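PDB 2PRB: aminoglycoside 6-N-acetyltransferase type Ib11 from Salmonella typhimurium, which probably catalyses transfer of an acetyl group from acetyl-CoA to the 6'-amino group of aminoglycosides such as kanamycin B, conferring antibiotic resistance. Local coordinates for residues I104-A109 and T120-A125. The protein carries 2 engineered substitutions. Sequence-based numbering, arbitrary orientation.
Sequences IDQLLA and TKLVRA. Engineered in segment 104-109: Gln-106 (natural residue Leu), Leu-107 (natural residue Ser). With COA (coenzyme A), chain B.
The carboxamide of Gln-106, an engineered residue, is the flat group here, and Val-123 covers one of its faces: CG2 sits almost squarely above CD, 3.8 Å away. The opposite face looks back at the residue's own backbone N, because CG lies between N and the carbonyl carbon (chi1 73°) and the chain then bends at chi2 (-62°). OE1 takes a weak hydrogen bond from Tyr-154 OH, and NE2 is also satisfied outside the contact. The aliphatic stem is shared between the two helix residues, with Leu-122 CD2 3.8 Å from Gln-106 CB. On either side of the glutamine the contact is purely apolar: Ile-104 CD1 meets Val-123 CG1 at 3.8 Å, the two side chains crossing at about a right angle, while Leu-108 CD2 and Leu-122 CD1 slide past each other at 4.1 Å.

This is a worked example of strand-to-helix packing in a GNAT beta-alpha-beta unit, in which the same two elements also hold the cofactor. Strand 101-108 hydrogen-bonds the pantetheine arm through its backbone: Leu-108 N donates to O9P of coenzyme A over 2.7 Å in a fairly straight bond (163°), and Gln-106 O receives a weak one from N4P. Near the start of helix 118-131, Thr-120 grips a pyrophosphate oxygen twice, OG1 to O2A at 2.6 Å and N to O2A at 3.2 Å, where the helix dipole would probably favour the negative charge. Strand and helix are thus joined here by dispersion between side chains, while the hydrogen bonds that these two segments make to coenzyme A come from backbone N and O of the strand and from Thr-120.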
# COMPACT_ATOMS: atom_id res chain seq x y z
N ILE A 104 1.55 1.53 4.15
CA ILE A 104 0.71 1.11 3.02
C ILE A 104 1.51 0.95 1.73
O ILE A 104 2.56 1.56 1.56
CB ILE A 104 -0.50 2.06 2.76
CG1 ILE A 104 -0.03 3.49 2.43
CG2 ILE A 104 -1.48 2.04 3.95
CD1 ILE A 104 -1.11 4.38 1.85
N ASP A 105 0.98 0.09 0.86
CA ASP A 105 1.48 -0.08 -0.50
C ASP A 105 0.27 -0.36 -1.38
O ASP A 105 -0.72 -0.92 -0.91
CB ASP A 105 2.45 -1.26 -0.58
CG ASP A 105 3.81 -0.94 0.02
OD1 ASP A 105 4.52 -0.08 -0.55
OD2 ASP A 105 4.17 -1.56 1.03
N GLN A 106 0.34 0.03 -2.65
CA GLN A 106 -0.80 -0.18 -3.55
C GLN A 106 -0.42 -0.10 -5.03
O GLN A 106 0.62 0.44 -5.39
CB GLN A 106 -1.95 0.80 -3.24
CG GLN A 106 -1.73 2.25 -3.65
CD GLN A 106 -0.55 2.89 -2.95
OE1 GLN A 106 0.36 3.40 -3.60
NE2 GLN A 106 -0.55 2.86 -1.62
N LEU A 107 -1.30 -0.65 -5.86
CA LEU A 107 -1.13 -0.64 -7.31
C LEU A 107 -2.49 -0.58 -8.00
O LEU A 107 -3.48 -1.08 -7.47
CB LEU A 107 -0.35 -1.89 -7.76
CG LEU A 107 -0.99 -3.28 -7.55
CD1 LEU A 107 -1.86 -3.68 -8.74
CD2 LEU A 107 0.10 -4.32 -7.32
N LEU A 108 -2.52 0.03 -9.18
CA LEU A 108 -3.71 -0.02 -10.03
C LEU A 108 -3.49 -1.07 -11.11
O LEU A 108 -2.44 -1.10 -11.75
CB LEU A 108 -4.01 1.35 -10.65
CG LEU A 108 -4.47 2.47 -9.71
CD1 LEU A 108 -4.52 3.81 -10.45
CD2 LEU A 108 -5.82 2.17 -9.08
N ALA A 109 -4.49 -1.93 -11.30
CA ALA A 109 -4.40 -3.09 -12.20
C ALA A 109 -4.28 -2.74 -13.69
O ALA A 109 -3.56 -3.40 -14.44
CB ALA A 109 -5.58 -4.00 -11.98
N THR A 120 -5.15 8.16 -6.01
CA THR A 120 -5.38 9.09 -4.90
C THR A 120 -6.63 8.69 -4.12
O THR A 120 -6.61 8.65 -2.89
CB THR A 120 -5.46 10.57 -5.38
OG1 THR A 120 -4.22 10.93 -6.01
CG2 THR A 120 -5.70 11.52 -4.22
N LYS A 121 -7.70 8.36 -4.84
CA LYS A 121 -8.95 7.88 -4.23
C LYS A 121 -8.75 6.58 -3.44
O LYS A 121 -9.27 6.44 -2.34
CB LYS A 121 -10.04 7.68 -5.29
CG LYS A 121 -10.61 8.97 -5.84
CD LYS A 121 -11.60 8.69 -6.97
CE LYS A 121 -12.04 9.98 -7.65
NZ LYS A 121 -12.85 10.85 -6.74
N LEU A 122 -7.99 5.65 -4.02
CA LEU A 122 -7.63 4.40 -3.35
C LEU A 122 -6.90 4.68 -2.03
O LEU A 122 -7.29 4.17 -0.98
CB LEU A 122 -6.78 3.51 -4.27
CG LEU A 122 -6.45 2.06 -3.89
CD1 LEU A 122 -5.80 1.35 -5.08
CD2 LEU A 122 -5.54 1.95 -2.66
N VAL A 123 -5.83 5.47 -2.10
CA VAL A 123 -5.03 5.79 -0.91
C VAL A 123 -5.87 6.49 0.16
O VAL A 123 -5.79 6.14 1.34
CB VAL A 123 -3.76 6.62 -1.27
CG1 VAL A 123 -3.01 7.06 -0.02
CG2 VAL A 123 -2.83 5.81 -2.18
N ARG A 124 -6.70 7.45 -0.25
CA ARG A 124 -7.59 8.14 0.68
C ARG A 124 -8.54 7.18 1.39
O ARG A 124 -8.78 7.31 2.60
CB ARG A 124 -8.36 9.27 -0.02
CG ARG A 124 -7.48 10.47 -0.36
CD ARG A 124 -8.30 11.71 -0.65
NE ARG A 124 -7.46 12.90 -0.73
CZ ARG A 124 -7.04 13.61 0.32
NH1 ARG A 124 -7.37 13.26 1.56
NH2 ARG A 124 -6.28 14.68 0.14
N ALA A 125 -9.08 6.21 0.65
CA ALA A 125 -9.96 5.19 1.22
C ALA A 125 -9.22 4.30 2.21
O ALA A 125 -9.77 3.95 3.26
CB ALA A 125 -10.60 4.35 0.11
N1A COA B . 7.02 13.38 -11.98
C2A COA B . 6.22 14.19 -11.19
N3A COA B . 4.86 13.97 -11.13
C4A COA B . 4.29 12.97 -11.86
C5A COA B . 5.08 12.15 -12.66
C6A COA B . 6.45 12.36 -12.72
N6A COA B . 7.24 11.50 -13.36
N7A COA B . 4.26 11.25 -13.26
C8A COA B . 2.99 11.48 -12.85
N9A COA B . 2.99 12.55 -11.99
C1B COA B . 1.88 13.05 -11.16
C2B COA B . 0.65 13.44 -11.96
O2B COA B . 0.79 14.73 -12.50
C3B COA B . -0.45 13.36 -10.91
O3B COA B . -0.55 14.57 -10.19
P3B COA B . -1.54 15.78 -10.60
O7A COA B . -2.95 15.38 -10.26
O8A COA B . -1.43 16.09 -12.07
O9A COA B . -1.15 17.00 -9.80
C4B COA B . 0.06 12.31 -9.93
O4B COA B . 1.43 12.09 -10.23
C5B COA B . -0.71 10.99 -10.04
O5B COA B . -1.91 11.06 -9.31
P1A COA B . -3.00 9.89 -9.53
O1A COA B . -3.64 10.04 -10.89
O2A COA B . -4.03 9.87 -8.42
O3A COA B . -2.07 8.58 -9.46
P2A COA B . -2.51 7.15 -10.04
O4A COA B . -4.00 7.11 -10.25
O5A COA B . -1.75 6.82 -11.30
O6A COA B . -2.09 6.15 -8.85
CBP COA B . -0.21 4.72 -8.32
CCP COA B . -0.78 6.14 -8.33
CDP COA B . 1.20 4.78 -7.73
CEP COA B . -1.09 3.86 -7.41
CAP COA B . -0.19 4.16 -9.75
OAP COA B . 0.41 5.06 -10.67
C9P COA B . 0.41 2.78 -9.87
O9P COA B . -0.37 1.66 -9.56
N8P COA B . 1.68 2.69 -10.28
C7P COA B . 2.32 1.42 -10.58
C6P COA B . 2.71 0.62 -9.34
C5P COA B . 3.37 1.50 -8.29
O5P COA B . 4.19 2.37 -8.60
N4P COA B . 3.01 1.27 -7.02
C3P COA B . 3.44 2.13 -5.93
C2P COA B . 4.82 1.76 -5.41
S1P COA B . 5.31 2.77 -3.99